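Local coordinates for protein cytochrome c (Rhodothermus marinus, PDB 6CUN) that carries a covalently attached heme c, probably as an electron carrier in nature, and in this engineered form acts as a carbene transferase, caught here with an iron-carbene intermediate, at residues 16-21 and 74-79. The protein carries 3 engineered substitutions. Numbering follows the deposited sequence.
Sequences IGPVKQ and TMLNPN. Engineered in segment 74-79: Thr74 (natural residue Val). With CA1 (ethyl propionate), chain C; HEC (heme c), chain B.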
loop_
_atom_site.group_PDB
_atom_site.type_symbol
_atom_site.label_atom_id
_atom_site.label_comp_id
_atom_site.label_asym_id
_atom_site.label_seq_id
_atom_site.Cartn_x
_atom_site.Cartn_y
_atom_site.Cartn_z
ATOM N N ILE A 16 4.842 -5.416 13.016
ATOM C CA ILE A 16 5.987 -5.416 12.093
ATOM C C ILE A 16 6.516 -3.988 11.933
ATOM O O ILE A 16 7.718 -3.770 11.936
ATOM C CB ILE A 16 5.586 -6.049 10.762
ATOM C CG1 ILE A 16 5.369 -7.561 10.987
ATOM C CG2 ILE A 16 6.613 -5.741 9.661
ATOM C CD1 ILE A 16 4.565 -8.216 9.920
ATOM N N GLY A 17 5.598 -3.034 11.759
ATOM C CA GLY A 17 5.947 -1.642 11.733
ATOM C C GLY A 17 6.546 -1.207 10.402
ATOM O O GLY A 17 6.706 -2.008 9.470
ATOM N N PRO A 18 6.922 0.074 10.320
ATOM C CA PRO A 18 6.979 1.050 11.417
ATOM C C PRO A 18 5.703 1.701 11.769
ATOM O O PRO A 18 5.533 2.194 12.912
ATOM C CB PRO A 18 7.972 2.078 10.907
ATOM C CG PRO A 18 7.760 2.046 9.428
ATOM C CD PRO A 18 7.589 0.582 9.119
ATOM N N VAL A 19 4.751 1.763 10.876
ATOM C CA VAL A 19 3.508 2.411 11.162
ATOM C C VAL A 19 2.669 1.508 12.089
ATOM O O VAL A 19 2.633 0.302 11.929
ATOM C CB VAL A 19 2.720 2.738 9.869
ATOM C CG1 VAL A 19 1.354 3.298 10.134
ATOM C CG2 VAL A 19 3.543 3.712 9.054
ATOM N N LYS A 20 2.046 2.124 13.089
ATOM C CA LYS A 20 1.252 1.419 14.086
ATOM C C LYS A 20 -0.236 1.642 13.978
ATOM O O LYS A 20 -1.017 0.772 14.344
ATOM C CB LYS A 20 1.741 1.820 15.493
ATOM C CG LYS A 20 3.213 1.591 15.705
ATOM C CD LYS A 20 3.608 0.130 15.688
ATOM C CE LYS A 20 5.079 -0.105 15.686
ATOM N NZ LYS A 20 5.420 -1.542 15.819
ATOM N N GLN A 21 -0.633 2.809 13.498
ATOM C CA GLN A 21 -2.046 3.216 13.431
ATOM C C GLN A 21 -2.166 4.220 12.317
ATOM O O GLN A 21 -1.247 5.020 12.163
ATOM C CB GLN A 21 -2.490 3.852 14.768
ATOM N N THR A 74 3.735 -2.119 3.892
ATOM C CA THR A 74 4.217 -2.723 2.635
ATOM C C THR A 74 5.142 -1.754 1.906
ATOM O O THR A 74 6.203 -2.127 1.423
ATOM C CB THR A 74 3.035 -3.118 1.784
ATOM O OG1 THR A 74 2.343 -4.192 2.411
ATOM C CG2 THR A 74 3.514 -3.603 0.442
ATOM N N MET A 75 4.756 -0.467 1.870
ATOM C CA MET A 75 5.608 0.530 1.256
ATOM C C MET A 75 6.859 0.863 2.062
ATOM O O MET A 75 7.937 1.095 1.509
ATOM C CB MET A 75 4.832 1.839 1.032
ATOM C CG MET A 75 3.857 1.777 -0.111
ATOM S SD MET A 75 3.040 3.355 -0.403
ATOM C CE MET A 75 1.585 3.131 0.587
ATOM N N LEU A 76 6.724 0.916 3.372
ATOM C CA LEU A 76 7.798 1.421 4.211
ATOM C C LEU A 76 8.723 0.349 4.772
ATOM O O LEU A 76 9.864 0.627 5.169
ATOM C CB LEU A 76 7.227 2.253 5.343
ATOM C CG LEU A 76 6.492 3.477 4.886
ATOM C CD1 LEU A 76 5.747 4.056 6.070
ATOM C CD2 LEU A 76 7.460 4.487 4.318
ATOM N N ASN A 77 8.240 -0.880 4.803
ATOM C CA ASN A 77 9.012 -1.992 5.336
ATOM C C ASN A 77 8.685 -3.249 4.573
ATOM O O ASN A 77 8.241 -4.232 5.144
ATOM C CB ASN A 77 8.652 -2.174 6.815
ATOM C CG ASN A 77 9.551 -3.169 7.545
ATOM O OD1 ASN A 77 10.564 -3.651 7.031
ATOM N ND2 ASN A 77 9.138 -3.501 8.768
ATOM N N PRO A 78 8.979 -3.226 3.264
ATOM C CA PRO A 78 8.630 -4.400 2.475
ATOM C C PRO A 78 9.331 -5.680 2.953
ATOM O O PRO A 78 8.703 -6.747 2.973
ATOM C CB PRO A 78 9.056 -4.016 1.065
ATOM C CG PRO A 78 10.053 -2.927 1.222
ATOM C CD PRO A 78 9.596 -2.175 2.446
ATOM N N ASN A 79 10.574 -5.562 3.392
ATOM C CA ASN A 79 11.301 -6.784 3.803
ATOM C C ASN A 79 10.685 -7.370 5.047
ATOM O O ASN A 79 10.567 -8.596 5.158
ATOM C CB ASN A 79 12.770 -6.483 4.029
ATOM C CG ASN A 79 13.472 -6.105 2.762
ATOM O OD1 ASN A 79 13.234 -6.690 1.703
ATOM N ND2 ASN A 79 14.372 -5.145 2.858
HETATM C CX5 CA1 C . 5.530 -2.003 -2.251
HETATM C CX6 CA1 C . 5.310 -3.187 -3.156
HETATM C CX7 CA1 C . 6.073 -4.331 -2.787
HETATM O OX8 CA1 C . 7.162 -4.591 -3.260
HETATM O OX9 CA1 C . 5.463 -5.190 -1.834
HETATM C CJ1 CA1 C . 6.082 -6.442 -1.495
HETATM C CJ2 CA1 C . 6.699 -6.304 -0.138
HETATM FE FE HEC B . 4.149 -3.339 -4.683
HETATM C CHA HEC B . 2.662 -6.164 -3.428
HETATM C CHB HEC B . 1.867 -1.445 -3.086
HETATM C CHC HEC B . 5.818 -0.563 -5.674
HETATM C CHD HEC B . 6.155 -5.253 -6.634
HETATM N NA HEC B . 2.598 -3.721 -3.482
HETATM C C1A HEC B . 2.112 -4.943 -3.052
HETATM C C2A HEC B . 0.985 -4.747 -2.154
HETATM C C3A HEC B . 0.821 -3.421 -2.053
HETATM C C4A HEC B . 1.780 -2.782 -2.901
HETATM C CMA HEC B . -0.211 -2.674 -1.207
HETATM C CAA HEC B . 0.175 -5.868 -1.495
HETATM C CBA HEC B . -1.090 -6.116 -2.307
HETATM C CGA HEC B . -2.153 -6.941 -1.637
HETATM O O1A HEC B . -3.180 -7.287 -2.279
HETATM O O2A HEC B . -2.034 -7.191 -0.412
HETATM N NB HEC B . 3.880 -1.403 -4.441
HETATM C C1B HEC B . 2.799 -0.784 -3.822
HETATM C C2B HEC B . 2.891 0.636 -4.002
HETATM C C3B HEC B . 4.004 0.906 -4.692
HETATM C C4B HEC B . 4.635 -0.364 -4.988
HETATM C CMB HEC B . 1.850 1.604 -3.476
HETATM C CAB HEC B . 4.546 2.290 -5.137
HETATM C CBB HEC B . 5.045 3.027 -3.851
HETATM N NC HEC B . 5.707 -2.976 -5.872
HETATM C C1C HEC B . 6.254 -1.760 -6.172
HETATM C C2C HEC B . 7.314 -1.909 -7.149
HETATM C C3C HEC B . 7.392 -3.219 -7.432
HETATM C C4C HEC B . 6.416 -3.909 -6.627
HETATM C CMC HEC B . 8.103 -0.746 -7.707
HETATM C CAC HEC B . 8.283 -3.853 -8.565
HETATM C CBC HEC B . 9.777 -3.630 -8.371
HETATM N ND HEC B . 4.383 -5.279 -4.966
HETATM C C1D HEC B . 5.280 -5.909 -5.847
HETATM C C2D HEC B . 5.121 -7.327 -5.741
HETATM C C3D HEC B . 4.158 -7.581 -4.861
HETATM C C4D HEC B . 3.676 -6.304 -4.352
HETATM C CMD HEC B . 5.968 -8.311 -6.586
HETATM C CAD HEC B . 3.648 -8.953 -4.401
HETATM C CBD HEC B . 4.513 -9.471 -3.256
HETATM C CGD HEC B . 5.909 -9.860 -3.664
HETATM O O1D HEC B . 5.992 -10.848 -4.504
HETATM O O2D HEC B . 6.958 -9.298 -3.266
#
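Asn77 reaches across to Gly17 from the N-cap position of helix 78-84, at the break after helix 68-76 in this cytochrome c fold. Its amide is used at both ends: OD1 caps Gly80 N, while ND2 gives a nearly straight hydrogen bond to Gly17 O (2.9 Å, 165°). That oxygen lies in the plane of the amide, yet the donor sits well above the carbonyl plane of Gly17. The Asn77 CB points toward the loop, and CG, anti to the backbone N (chi1 -171°), carries the amide out to Gly17 O. Ile16 CG2 meets Asn77 ND2 at 3.5 Å, the two side chains crossing at about a right angle. Without the amide, as with an alanine here, Gly17 O is likely to lose this donor and Gly80 N its cap.

A cis peptide joins Gly17 to Pro18, whose ring puts CD 3.7 Å from Asn77 CB. The same ring crosses Leu76 at about a right angle, Pro18 CG lying 4.1 Å from Leu76 CB. Thr74, an engineered substitution whose CB points away from the loop, lines the ethyl propionate pocket. Beyond Pro18, Val19 meets Leu76 at a slant, with Val19 CG2 3.7 Å from Leu76 CD1.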